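Local coordinates for methanol--corrinoid protein co-methyltransferase (Methanosarcina barkeri, PDB 2I2X) that transfers the methyl group of methanol to the cob(I)amide carried by its partner subunit MtaC, a zinc-dependent step of methanogenesis, at residues Y38-I43 against F78-L83; K119-H124 against G157-S162; A239-V244 against T419-D424; R363-Y368 against L412-F417; N388-A393 against A431-M436. One frame throughout, in Å; residues are numbered along the deposited sequence.

Contact 1 (Y38-I43 against F78-L83)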
# COMPACT_ATOMS: atom_id res chain seq x y z
N TYR A 38 -24.56 2.87 3.97
CA TYR A 38 -23.17 3.33 3.85
C TYR A 38 -22.16 2.18 3.79
O TYR A 38 -22.29 1.22 4.55
CB TYR A 38 -22.78 4.33 4.95
CG TYR A 38 -22.88 3.83 6.38
CD1 TYR A 38 -24.04 3.99 7.13
CD2 TYR A 38 -21.79 3.20 6.97
CE1 TYR A 38 -24.12 3.54 8.46
CE2 TYR A 38 -21.84 2.75 8.30
CZ TYR A 38 -23.01 2.93 9.04
OH TYR A 38 -23.01 2.51 10.37
N THR A 39 -21.15 2.31 2.92
CA THR A 39 -20.08 1.33 2.86
C THR A 39 -19.11 1.55 4.03
O THR A 39 -18.98 2.67 4.52
CB THR A 39 -19.31 1.42 1.54
OG1 THR A 39 -18.78 2.75 1.37
CG2 THR A 39 -20.23 1.07 0.35
N ILE A 40 -18.45 0.48 4.47
CA ILE A 40 -17.53 0.57 5.61
C ILE A 40 -16.19 -0.06 5.27
O ILE A 40 -16.15 -1.19 4.75
CB ILE A 40 -18.06 -0.16 6.83
CG1 ILE A 40 -19.43 0.37 7.26
CG2 ILE A 40 -17.11 -0.03 7.99
CD1 ILE A 40 -20.28 -0.71 7.89
N PRO A 41 -15.07 0.65 5.57
CA PRO A 41 -13.78 -0.01 5.35
C PRO A 41 -13.53 -1.09 6.38
O PRO A 41 -13.91 -0.94 7.54
CB PRO A 41 -12.77 1.14 5.49
CG PRO A 41 -13.44 2.13 6.41
CD PRO A 41 -14.92 2.02 6.12
N GLU A 42 -12.89 -2.17 5.95
CA GLU A 42 -12.55 -3.31 6.82
C GLU A 42 -11.06 -3.58 6.66
O GLU A 42 -10.61 -4.07 5.60
CB GLU A 42 -13.39 -4.55 6.46
CG GLU A 42 -13.09 -5.84 7.30
CD GLU A 42 -14.29 -6.88 7.40
OE1 GLU A 42 -15.15 -6.98 6.48
OE2 GLU A 42 -14.38 -7.58 8.43
N ILE A 43 -10.28 -3.28 7.68
CA ILE A 43 -8.83 -3.42 7.57
C ILE A 43 -8.35 -4.78 8.11
O ILE A 43 -8.79 -5.24 9.17
CB ILE A 43 -8.08 -2.21 8.22
CG1 ILE A 43 -6.56 -2.31 8.01
CG2 ILE A 43 -8.45 -2.09 9.71
CD1 ILE A 43 -6.06 -1.98 6.58
N PHE A 78 -12.65 9.98 9.31
CA PHE A 78 -13.50 8.87 8.84
C PHE A 78 -14.51 8.47 9.91
O PHE A 78 -14.15 8.34 11.08
CB PHE A 78 -12.65 7.70 8.36
CG PHE A 78 -11.80 8.04 7.16
CD1 PHE A 78 -12.38 8.60 6.02
CD2 PHE A 78 -10.40 7.84 7.18
CE1 PHE A 78 -11.62 8.90 4.91
CE2 PHE A 78 -9.63 8.14 6.06
CZ PHE A 78 -10.24 8.66 4.93
N PRO A 79 -15.79 8.32 9.53
CA PRO A 79 -16.84 8.07 10.53
C PRO A 79 -17.01 6.60 11.00
O PRO A 79 -17.72 6.38 11.98
CB PRO A 79 -18.13 8.51 9.79
CG PRO A 79 -17.88 8.06 8.40
CD PRO A 79 -16.36 8.39 8.18
N ALA A 80 -16.41 5.64 10.30
CA ALA A 80 -16.62 4.21 10.63
C ALA A 80 -15.48 3.29 10.18
O ALA A 80 -14.75 3.57 9.22
CB ALA A 80 -17.95 3.71 10.08
N ILE A 81 -15.33 2.18 10.87
CA ILE A 81 -14.28 1.26 10.50
C ILE A 81 -14.51 -0.11 11.13
O ILE A 81 -14.98 -0.19 12.26
CB ILE A 81 -12.90 1.87 10.86
CG1 ILE A 81 -11.76 1.19 10.07
CG2 ILE A 81 -12.69 1.98 12.35
CD1 ILE A 81 -11.17 0.10 10.77
N ILE A 82 -14.17 -1.17 10.41
CA ILE A 82 -14.19 -2.52 10.98
C ILE A 82 -12.77 -3.05 10.99
O ILE A 82 -12.06 -2.91 9.97
CB ILE A 82 -15.05 -3.47 10.13
CG1 ILE A 82 -16.52 -3.08 10.22
CG2 ILE A 82 -14.83 -4.91 10.56
CD1 ILE A 82 -17.41 -3.68 9.10
N LEU A 83 -12.33 -3.64 12.10
CA LEU A 83 -11.05 -4.36 12.13
C LEU A 83 -11.29 -5.87 12.00
O LEU A 83 -12.14 -6.44 12.70
CB LEU A 83 -10.26 -4.03 13.41
CG LEU A 83 -9.69 -2.60 13.60
CD1 LEU A 83 -10.70 -1.52 14.14
CD2 LEU A 83 -8.42 -2.63 14.46
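The carbonyl oxygen of P41 accepts the amide of I82 (I82 N to P41 O, 2.9 Å), and the carbonyl of I82 answers by receiving I43 N, also at 2.9 Å. These two bonds set E42 beside I82 in parallel register, and E42 CA adds a CA-H...O contact to the same I82 O at 3.2 Å. On the sheet face they share, a chi1 of 178° swings the glutamate away from its own backbone N and over the isoleucine until OE2 lies 3.4 Å from I82 CG2, while its oxygens engage R123 by a salt bridge and T285 by a hydrogen bond. Were E42 shortened to an alanine, R123 would probably lose this counter-charge and the I82 CG2 methyl its cover. Further back on that face, I40 CG2 meets I82 CD1 at 3.8 Å, the two side chains crossing at about a right angle. I43 CG2 packs on I81 CD1 at 3.6 Å. The two strands flank helix 55-76 in a beta-alpha-beta unit of the TIM barrel; that helix touches P41 and I81 through M73, helix 325-345 also packs on P41, and strand 309-311 hydrogen-bonds the other edge of 40-43.

Contact 2 (K119-H124 against G157-S162)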
# COMPACT_ATOMS: atom_id res chain seq x y z
N LYS A 119 -17.81 4.95 14.85
CA LYS A 119 -18.46 3.65 14.85
C LYS A 119 -17.46 2.60 14.41
O LYS A 119 -16.72 2.79 13.44
CB LYS A 119 -19.62 3.68 13.86
CG LYS A 119 -20.62 4.81 14.07
CD LYS A 119 -21.22 5.16 12.72
CE LYS A 119 -22.68 5.40 12.79
NZ LYS A 119 -23.04 6.59 13.56
N CYS A 120 -17.43 1.49 15.11
CA CYS A 120 -16.56 0.39 14.72
C CYS A 120 -17.04 -0.98 15.21
O CYS A 120 -17.89 -1.07 16.10
CB CYS A 120 -15.17 0.65 15.26
SG CYS A 120 -15.23 1.05 16.98
N ALA A 121 -16.52 -2.04 14.61
CA ALA A 121 -16.89 -3.41 14.98
C ALA A 121 -15.67 -4.26 14.78
O ALA A 121 -14.79 -3.92 13.99
CB ALA A 121 -18.09 -3.94 14.14
N LEU A 122 -15.57 -5.34 15.53
CA LEU A 122 -14.43 -6.20 15.45
C LEU A 122 -14.80 -7.59 14.89
O LEU A 122 -15.69 -8.26 15.38
CB LEU A 122 -13.77 -6.30 16.83
CG LEU A 122 -12.60 -7.28 16.94
CD1 LEU A 122 -11.45 -6.85 16.05
CD2 LEU A 122 -12.16 -7.47 18.39
N ARG A 123 -14.10 -8.02 13.86
CA ARG A 123 -14.35 -9.31 13.30
C ARG A 123 -13.15 -10.17 13.59
O ARG A 123 -12.01 -9.76 13.33
CB ARG A 123 -14.51 -9.18 11.81
CG ARG A 123 -14.60 -10.49 11.08
CD ARG A 123 -14.66 -10.13 9.62
NE ARG A 123 -15.59 -10.94 8.92
CZ ARG A 123 -16.41 -10.52 7.98
NH1 ARG A 123 -16.44 -9.25 7.59
NH2 ARG A 123 -17.22 -11.40 7.43
N HIS A 124 -13.43 -11.36 14.13
CA HIS A 124 -12.43 -12.37 14.33
C HIS A 124 -12.77 -13.51 13.42
O HIS A 124 -13.90 -13.97 13.37
CB HIS A 124 -12.44 -12.86 15.78
CG HIS A 124 -11.32 -12.30 16.60
ND1 HIS A 124 -10.97 -10.96 16.57
CD2 HIS A 124 -10.45 -12.90 17.45
CE1 HIS A 124 -9.95 -10.76 17.38
NE2 HIS A 124 -9.61 -11.92 17.91
N GLY A 157 -15.02 -9.88 23.07
CA GLY A 157 -14.92 -8.67 22.27
C GLY A 157 -15.14 -8.77 20.76
O GLY A 157 -15.38 -7.74 20.11
N ALA A 158 -15.07 -9.99 20.20
CA ALA A 158 -15.38 -10.16 18.79
C ALA A 158 -16.87 -9.95 18.53
O ALA A 158 -17.71 -10.47 19.25
CB ALA A 158 -14.90 -11.49 18.25
N ASP A 159 -17.16 -9.13 17.51
CA ASP A 159 -18.51 -8.75 17.13
C ASP A 159 -19.01 -9.64 15.99
O ASP A 159 -20.18 -10.03 15.95
CB ASP A 159 -18.52 -7.29 16.68
CG ASP A 159 -18.16 -6.32 17.80
OD1 ASP A 159 -17.18 -5.57 17.66
OD2 ASP A 159 -18.87 -6.28 18.83
N LEU A 160 -18.13 -9.96 15.05
CA LEU A 160 -18.50 -10.79 13.89
C LEU A 160 -17.64 -12.03 13.92
O LEU A 160 -16.46 -11.98 14.30
CB LEU A 160 -18.32 -10.02 12.57
CG LEU A 160 -18.83 -8.56 12.55
CD1 LEU A 160 -18.20 -7.75 11.43
CD2 LEU A 160 -20.33 -8.41 12.47
N LEU A 161 -18.22 -13.16 13.52
CA LEU A 161 -17.51 -14.43 13.54
C LEU A 161 -17.45 -15.02 12.14
O LEU A 161 -18.46 -15.06 11.45
CB LEU A 161 -18.21 -15.42 14.49
CG LEU A 161 -18.49 -14.98 15.93
CD1 LEU A 161 -19.25 -16.05 16.69
CD2 LEU A 161 -17.19 -14.62 16.66
N SER A 162 -16.27 -15.47 11.73
CA SER A 162 -16.06 -16.00 10.39
C SER A 162 -15.01 -17.09 10.47
O SER A 162 -14.32 -17.24 11.50
CB SER A 162 -15.51 -14.90 9.50
OG SER A 162 -16.53 -14.10 8.93
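L122 and D159 meet where the contact is drawn tightest, with L122 O gripped by two amides, D159 N at 2.7 Å and L160 N at 3.0 Å. The D159 carboxylate returns the bond: OD1 takes L122 N at 2.7 Å on its anti lone pair. Further along, parallel strand pairing takes over through H124 N to L160 O and S162 N to H124 O. These strands, joined through helix 143-155, form a beta-alpha-beta unit of the TIM barrel, and the S162 side chain lies about 7 Å from that of the zinc ligand E164. R123 runs over L160 and turns its guanidinium edge to S162, NE at 3.3 Å and NH2 at 3.2 Å holding one OG in the group's plane; that OG also hydrogen-bonds G216 O. With a leucine in place of R123, S162 OG would probably lose this two-nitrogen grip and be freer to turn. At G157 the segments share only side-chain contact, L122 CD2 lying 3.7 Å from G157 O, and it is K106 that hydrogen-bonds this oxygen.

Contact 3 (A239-V244 against T419-D424)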
# COMPACT_ATOMS: atom_id res chain seq x y z
N ALA A 239 -6.31 -22.15 -17.06
CA ALA A 239 -7.08 -21.32 -17.97
C ALA A 239 -8.07 -20.53 -17.15
O ALA A 239 -8.71 -21.07 -16.23
CB ALA A 239 -7.83 -22.19 -19.00
N HIS A 240 -8.22 -19.26 -17.50
CA HIS A 240 -9.08 -18.40 -16.76
C HIS A 240 -10.53 -18.83 -16.90
O HIS A 240 -11.33 -18.65 -15.95
CB HIS A 240 -8.81 -16.95 -17.15
CG HIS A 240 -7.50 -16.44 -16.62
ND1 HIS A 240 -7.20 -15.09 -16.52
CD2 HIS A 240 -6.41 -17.09 -16.14
CE1 HIS A 240 -5.99 -14.94 -16.01
NE2 HIS A 240 -5.49 -16.14 -15.78
N THR A 241 -10.85 -19.46 -18.02
CA THR A 241 -12.19 -20.00 -18.22
C THR A 241 -12.49 -21.17 -17.29
O THR A 241 -13.65 -21.51 -17.14
CB THR A 241 -12.45 -20.40 -19.67
OG1 THR A 241 -11.32 -21.11 -20.19
CG2 THR A 241 -12.71 -19.17 -20.54
N ILE A 242 -11.48 -21.78 -16.65
CA ILE A 242 -11.73 -22.82 -15.64
C ILE A 242 -11.79 -22.21 -14.22
O ILE A 242 -12.53 -22.69 -13.33
CB ILE A 242 -10.70 -24.01 -15.73
CG1 ILE A 242 -10.91 -24.81 -17.03
CG2 ILE A 242 -10.86 -24.96 -14.55
CD1 ILE A 242 -9.70 -25.66 -17.42
N ALA A 243 -11.02 -21.15 -14.01
CA ALA A 243 -11.08 -20.41 -12.76
C ALA A 243 -12.50 -19.84 -12.50
O ALA A 243 -13.02 -19.93 -11.39
CB ALA A 243 -10.03 -19.28 -12.77
N VAL A 244 -13.10 -19.26 -13.52
CA VAL A 244 -14.42 -18.69 -13.35
C VAL A 244 -15.47 -19.78 -13.06
O VAL A 244 -16.38 -19.56 -12.25
CB VAL A 244 -14.83 -17.76 -14.55
CG1 VAL A 244 -14.97 -18.52 -15.86
CG2 VAL A 244 -16.08 -17.02 -14.23
N THR A 419 -10.96 -20.55 -24.96
CA THR A 419 -12.22 -20.89 -25.60
C THR A 419 -12.45 -22.41 -25.62
O THR A 419 -13.54 -22.89 -25.26
CB THR A 419 -12.28 -20.29 -27.02
OG1 THR A 419 -12.20 -18.85 -26.91
CG2 THR A 419 -13.56 -20.68 -27.77
N LYS A 420 -11.41 -23.13 -26.01
CA LYS A 420 -11.42 -24.56 -26.07
C LYS A 420 -11.64 -25.16 -24.68
O LYS A 420 -12.43 -26.12 -24.53
CB LYS A 420 -10.10 -25.05 -26.68
CG LYS A 420 -10.00 -26.53 -26.91
CD LYS A 420 -10.70 -26.93 -28.22
CE LYS A 420 -10.54 -28.41 -28.50
NZ LYS A 420 -10.86 -29.18 -27.26
N ALA A 421 -10.96 -24.61 -23.67
CA ALA A 421 -11.04 -25.10 -22.31
C ALA A 421 -12.45 -24.87 -21.71
O ALA A 421 -13.03 -25.80 -21.08
CB ALA A 421 -9.93 -24.54 -21.44
N LEU A 422 -13.02 -23.69 -21.92
CA LEU A 422 -14.45 -23.48 -21.62
C LEU A 422 -15.33 -24.56 -22.27
O LEU A 422 -16.12 -25.18 -21.59
CB LEU A 422 -14.94 -22.09 -22.07
CG LEU A 422 -16.38 -21.73 -21.67
CD1 LEU A 422 -16.58 -21.54 -20.14
CD2 LEU A 422 -16.79 -20.46 -22.34
N ALA A 423 -15.16 -24.78 -23.58
CA ALA A 423 -15.95 -25.76 -24.34
C ALA A 423 -15.80 -27.21 -23.83
O ALA A 423 -16.78 -27.94 -23.76
CB ALA A 423 -15.61 -25.69 -25.83
N ASP A 424 -14.58 -27.60 -23.49
CA ASP A 424 -14.34 -28.90 -22.90
C ASP A 424 -15.06 -29.00 -21.56
O ASP A 424 -15.71 -30.03 -21.29
CB ASP A 424 -12.84 -29.16 -22.72
CG ASP A 424 -12.10 -29.36 -24.07
OD1 ASP A 424 -12.73 -29.35 -25.16
OD2 ASP A 424 -10.86 -29.52 -24.03
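T241 packs on L422, CB to CB at 3.8 Å, the two side chains crossing at about a right angle. Apolar contacts gather round the small methyl of A421: A239 CB, at the N-cap position of helix 240-259, approaches it to 4.0 Å, and I242 CD1 comes in at 4.2 Å. The small A239 and A421 are consistent with the close 8.6 Å approach of the segment axes. Helix 240-259, which lies in sequence between barrel strands 213-216 and 285-287, is thus tied to helix 416-430 near the C-terminal end of the chain.

Polar interactions lie beside this packing. T241 OG1, set between its backbone N and carbonyl carbon (chi1 44°), hydrogen-bonds the carbonyl of E418, one residue before the second segment, a side-chain-to-backbone link between the helices. On the exposed flank of helix 416-430, K420 NZ forms a salt bridge with D424 OD1 at 2.8 Å, entirely within that helix. The joint rests on van der Waals packing of T241, I242, L422 and the alanines, with the threonine hydroxyl supplying directional polar attachment.

Contact 4 (R363-Y368 against L412-F417)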
# COMPACT_ATOMS: atom_id res chain seq x y z
N ARG A 363 -12.15 -7.30 -18.82
CA ARG A 363 -10.80 -7.62 -18.47
C ARG A 363 -10.49 -9.12 -18.53
O ARG A 363 -9.37 -9.48 -18.90
CB ARG A 363 -10.46 -7.08 -17.09
CG ARG A 363 -8.97 -6.67 -16.89
CD ARG A 363 -8.81 -5.97 -15.53
NE ARG A 363 -9.35 -4.62 -15.67
CZ ARG A 363 -8.69 -3.60 -16.21
NH1 ARG A 363 -7.44 -3.74 -16.69
NH2 ARG A 363 -9.30 -2.44 -16.32
N ASP A 364 -11.46 -9.98 -18.19
CA ASP A 364 -11.22 -11.42 -18.00
C ASP A 364 -12.55 -12.14 -17.79
O ASP A 364 -13.50 -11.54 -17.29
CB ASP A 364 -10.38 -11.63 -16.74
CG ASP A 364 -9.68 -12.98 -16.71
OD1 ASP A 364 -10.21 -13.89 -16.03
OD2 ASP A 364 -8.61 -13.14 -17.36
N PRO A 365 -12.65 -13.44 -18.18
CA PRO A 365 -13.91 -14.11 -17.90
C PRO A 365 -14.23 -14.18 -16.41
O PRO A 365 -15.41 -14.21 -16.04
CB PRO A 365 -13.71 -15.51 -18.51
CG PRO A 365 -12.27 -15.68 -18.66
CD PRO A 365 -11.72 -14.32 -18.93
N GLN A 366 -13.20 -14.19 -15.57
CA GLN A 366 -13.42 -14.19 -14.10
C GLN A 366 -14.16 -12.93 -13.65
O GLN A 366 -14.90 -12.95 -12.66
CB GLN A 366 -12.10 -14.31 -13.35
CG GLN A 366 -11.41 -15.63 -13.58
CD GLN A 366 -10.09 -15.74 -12.84
OE1 GLN A 366 -10.06 -16.10 -11.65
NE2 GLN A 366 -8.99 -15.46 -13.53
N ALA A 367 -14.00 -11.84 -14.39
CA ALA A 367 -14.62 -10.60 -14.02
C ALA A 367 -16.00 -10.52 -14.67
O ALA A 367 -17.01 -10.19 -14.00
CB ALA A 367 -13.74 -9.45 -14.43
N TYR A 368 -16.05 -10.85 -15.96
CA TYR A 368 -17.29 -10.87 -16.71
C TYR A 368 -18.46 -11.53 -15.96
O TYR A 368 -19.55 -10.96 -15.88
CB TYR A 368 -17.08 -11.57 -18.07
CG TYR A 368 -18.24 -11.34 -19.00
CD1 TYR A 368 -18.28 -10.21 -19.83
CD2 TYR A 368 -19.33 -12.22 -19.04
CE1 TYR A 368 -19.35 -9.94 -20.66
CE2 TYR A 368 -20.42 -11.97 -19.90
CZ TYR A 368 -20.42 -10.82 -20.69
OH TYR A 368 -21.45 -10.55 -21.53
N LEU A 412 -16.25 -9.62 -25.19
CA LEU A 412 -15.27 -10.36 -24.38
C LEU A 412 -14.32 -11.10 -25.32
O LEU A 412 -14.75 -11.94 -26.10
CB LEU A 412 -15.97 -11.36 -23.43
CG LEU A 412 -15.08 -12.16 -22.45
CD1 LEU A 412 -14.26 -11.25 -21.51
CD2 LEU A 412 -15.86 -13.20 -21.66
N GLU A 413 -13.04 -10.77 -25.23
CA GLU A 413 -12.04 -11.26 -26.15
C GLU A 413 -11.25 -12.39 -25.48
O GLU A 413 -10.33 -12.16 -24.68
CB GLU A 413 -11.14 -10.08 -26.52
CG GLU A 413 -10.23 -10.25 -27.71
CD GLU A 413 -9.16 -9.16 -27.79
OE1 GLU A 413 -8.80 -8.53 -26.76
OE2 GLU A 413 -8.65 -8.92 -28.90
N LEU A 414 -11.62 -13.64 -25.79
CA LEU A 414 -10.96 -14.80 -25.22
C LEU A 414 -9.91 -15.30 -26.18
O LEU A 414 -10.12 -15.23 -27.39
CB LEU A 414 -11.97 -15.92 -24.98
CG LEU A 414 -13.17 -15.70 -24.08
CD1 LEU A 414 -13.83 -17.05 -23.85
CD2 LEU A 414 -12.74 -15.04 -22.74
N SER A 415 -8.80 -15.82 -25.66
CA SER A 415 -7.86 -16.54 -26.50
C SER A 415 -8.45 -17.89 -26.97
O SER A 415 -9.43 -18.39 -26.38
CB SER A 415 -6.55 -16.78 -25.76
OG SER A 415 -6.74 -17.74 -24.74
N ARG A 416 -7.86 -18.47 -28.02
CA ARG A 416 -8.29 -19.78 -28.53
C ARG A 416 -8.20 -20.82 -27.43
O ARG A 416 -9.11 -21.63 -27.27
CB ARG A 416 -7.47 -20.20 -29.74
CG ARG A 416 -7.96 -19.51 -31.00
CD ARG A 416 -7.10 -19.81 -32.21
NE ARG A 416 -5.72 -19.39 -32.05
CZ ARG A 416 -5.25 -18.18 -32.33
NH1 ARG A 416 -6.07 -17.24 -32.79
NH2 ARG A 416 -3.96 -17.90 -32.17
N PHE A 417 -7.14 -20.72 -26.63
CA PHE A 417 -6.88 -21.66 -25.55
C PHE A 417 -7.96 -21.58 -24.49
O PHE A 417 -8.43 -22.61 -24.00
CB PHE A 417 -5.49 -21.46 -24.94
CG PHE A 417 -5.05 -22.62 -24.08
CD1 PHE A 417 -5.35 -22.64 -22.72
CD2 PHE A 417 -4.37 -23.70 -24.64
CE1 PHE A 417 -4.96 -23.72 -21.92
CE2 PHE A 417 -3.99 -24.78 -23.87
CZ PHE A 417 -4.29 -24.79 -22.50
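L412 fits against Y368 and P365 where the turn that enters helix 416-430 meets the short helix 365-368, in the helical part of the protein rather than in its barrel sheet. Both segments lead into helices through N-caps, D364 in one and S415 in the other.

The contact between them is apolar. The CD2 methyl of L412 rests 4.0 Å from Y368 CG, where the ring joins its side chain, and the two side chains run obliquely past each other. A chi1 of -177° carries the branched end of L412 away from its own backbone N and into this corner, where its other methyl, CD1, lies 4.2 Å from the carbonyl carbon of D364. L414 meets the proline ring with one methyl, CD2 lying 4.0 Å from P365 CD. I404 of helix 389-409 touches both P365 and L414.

Polar bonds organise the ends. The carboxylate of D364 also reaches H240 by a hydrogen bond and R15 of a neighbouring chain by a salt bridge, which places the cap at a subunit interface; S415 OG caps a backbone N beyond its segment. D364 O takes two amides, A367 N and Y368 N, each at 3.0 Å. Its OD1 is held from opposite faces of the carboxylate plane, by Q366 N at 3.0 Å and by Q366 NE2 at 3.2 Å.

Contact 5 (N388-A393 against A431-M436)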
# COMPACT_ATOMS: atom_id res chain seq x y z
N ASN A 388 -31.54 -28.87 -3.73
CA ASN A 388 -30.60 -29.86 -4.20
C ASN A 388 -29.18 -29.25 -4.33
O ASN A 388 -28.90 -28.45 -5.26
CB ASN A 388 -31.12 -30.32 -5.56
CG ASN A 388 -30.41 -31.56 -6.07
OD1 ASN A 388 -29.18 -31.60 -6.14
ND2 ASN A 388 -31.20 -32.57 -6.47
N ILE A 389 -28.27 -29.64 -3.44
CA ILE A 389 -26.94 -29.01 -3.40
C ILE A 389 -26.04 -29.36 -4.57
O ILE A 389 -25.18 -28.55 -4.96
CB ILE A 389 -26.19 -29.27 -2.07
CG1 ILE A 389 -26.02 -30.78 -1.78
CG2 ILE A 389 -26.89 -28.54 -0.91
CD1 ILE A 389 -25.10 -31.09 -0.59
N TYR A 390 -26.19 -30.56 -5.12
CA TYR A 390 -25.42 -30.92 -6.31
C TYR A 390 -25.99 -30.21 -7.53
O TYR A 390 -25.28 -29.51 -8.26
CB TYR A 390 -25.49 -32.42 -6.53
CG TYR A 390 -25.20 -32.90 -7.94
CD1 TYR A 390 -23.92 -32.87 -8.45
CD2 TYR A 390 -26.22 -33.42 -8.74
CE1 TYR A 390 -23.63 -33.31 -9.72
CE2 TYR A 390 -25.94 -33.89 -10.04
CZ TYR A 390 -24.63 -33.83 -10.52
OH TYR A 390 -24.31 -34.29 -11.79
N LEU A 391 -27.28 -30.40 -7.76
CA LEU A 391 -27.91 -29.89 -8.94
C LEU A 391 -27.86 -28.37 -9.02
O LEU A 391 -27.67 -27.83 -10.11
CB LEU A 391 -29.35 -30.42 -9.04
CG LEU A 391 -30.12 -30.14 -10.34
CD1 LEU A 391 -29.34 -30.53 -11.59
CD2 LEU A 391 -31.51 -30.80 -10.32
N ARG A 392 -28.05 -27.67 -7.90
CA ARG A 392 -27.92 -26.20 -7.92
C ARG A 392 -26.52 -25.75 -8.31
O ARG A 392 -26.35 -24.79 -9.06
CB ARG A 392 -28.40 -25.55 -6.60
CG ARG A 392 -27.47 -25.65 -5.42
CD ARG A 392 -28.25 -25.33 -4.11
NE ARG A 392 -27.34 -25.11 -2.99
CZ ARG A 392 -27.67 -24.50 -1.84
NH1 ARG A 392 -28.90 -24.07 -1.61
NH2 ARG A 392 -26.74 -24.33 -0.92
N ALA A 393 -25.51 -26.46 -7.82
CA ALA A 393 -24.13 -26.20 -8.15
C ALA A 393 -23.83 -26.48 -9.62
O ALA A 393 -23.12 -25.69 -10.30
CB ALA A 393 -23.20 -26.98 -7.24
N ALA A 431 -22.44 -33.74 -19.54
CA ALA A 431 -22.51 -35.21 -19.63
C ALA A 431 -22.86 -35.84 -18.28
O ALA A 431 -23.14 -37.02 -18.24
CB ALA A 431 -21.18 -35.80 -20.16
N LEU A 432 -22.84 -35.05 -17.21
CA LEU A 432 -23.13 -35.56 -15.87
C LEU A 432 -24.61 -35.88 -15.71
O LEU A 432 -25.44 -35.32 -16.40
CB LEU A 432 -22.67 -34.57 -14.80
CG LEU A 432 -21.15 -34.35 -14.72
CD1 LEU A 432 -20.77 -33.09 -13.86
CD2 LEU A 432 -20.40 -35.63 -14.28
N PRO A 433 -24.94 -36.80 -14.79
CA PRO A 433 -26.36 -37.12 -14.55
C PRO A 433 -27.06 -36.06 -13.70
O PRO A 433 -26.42 -35.42 -12.85
CB PRO A 433 -26.27 -38.41 -13.74
CG PRO A 433 -24.98 -38.25 -12.96
CD PRO A 433 -24.04 -37.57 -13.92
N ASP A 434 -28.37 -35.90 -13.87
CA ASP A 434 -29.09 -34.96 -13.01
C ASP A 434 -29.27 -35.43 -11.59
O ASP A 434 -29.38 -34.61 -10.68
CB ASP A 434 -30.44 -34.53 -13.60
CG ASP A 434 -30.35 -33.20 -14.36
OD1 ASP A 434 -29.22 -32.71 -14.61
OD2 ASP A 434 -31.42 -32.65 -14.70
N ASP A 435 -29.27 -36.75 -11.39
CA ASP A 435 -29.48 -37.37 -10.08
C ASP A 435 -28.25 -37.28 -9.17
O ASP A 435 -27.18 -37.84 -9.48
CB ASP A 435 -29.86 -38.84 -10.27
CG ASP A 435 -29.93 -39.60 -8.96
OD1 ASP A 435 -30.96 -39.46 -8.25
OD2 ASP A 435 -28.95 -40.33 -8.63
N MET A 436 -28.44 -36.62 -8.02
CA MET A 436 -27.35 -36.42 -7.06
C MET A 436 -26.69 -37.70 -6.57
O MET A 436 -25.47 -37.82 -6.65
CB MET A 436 -27.82 -35.57 -5.87
CG MET A 436 -26.73 -35.26 -4.85
SD MET A 436 -27.24 -34.13 -3.53
CE MET A 436 -26.13 -34.50 -2.18
O HOH W 1 -30.76 -34.96 -8.06
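N388 lies near M436 with OD1 4.1 Å from its SD, but the asparagine's main work is polar. It N-caps helix 389-409 by accepting L391 N at OD1, at 2.8 Å, while ND2 donates to a water. That water in turn donates to D434 O and accepts from M436 N, bridging the cap to the linker between helices 416-430 and 436-450, at the surface and away from the metal and corrinoid sites. At I389 the CG1 branch meets the methionine methyl, M436 CE, at 3.7 Å.

Y390 carries the largest part of the contact. A chi1 of 159° turns its ring from its own backbone N towards the linker, and the side chain runs past that of M436 in the opposite direction, with Y390 CB 3.5 Å from M436 CG. Beyond, the phenol ends in a short hydrogen bond, OH to P433 O at 2.6 Å, lying in the carbonyl plane. F439 of helix 436-450 stacks on the same ring. L391 then sets CD1 3.7 Å from D434 OD1, whose charge is paired with K394. The extended methionine gives the helix start an apolar flank, while the tyrosine hydroxyl and the bridging water hold backbone polar atoms, which suggests that both kinds of contact fix the loop's position.

From the N terminus, contact 1 closes the first loop, pairing neighbouring strands of the barrel across helix 55-76. Contact 2 follows in series, closing the loop that holds helix 143-155, and the two touch across strands 80-86 and 119-126. The remaining three contacts join helices and their loops. Contact 3 ties helix 240-259 to the C-terminal helices across the longest separation, 175 residues. Contact 4 opens and closes within that span; contacts 3 and 4 touch and share helix 416-430. Contact 5 opens within both spans but closes after them, so it crosses contacts 3 and 4, and joins the start of helix 389-409 to the loop before helix 436-450.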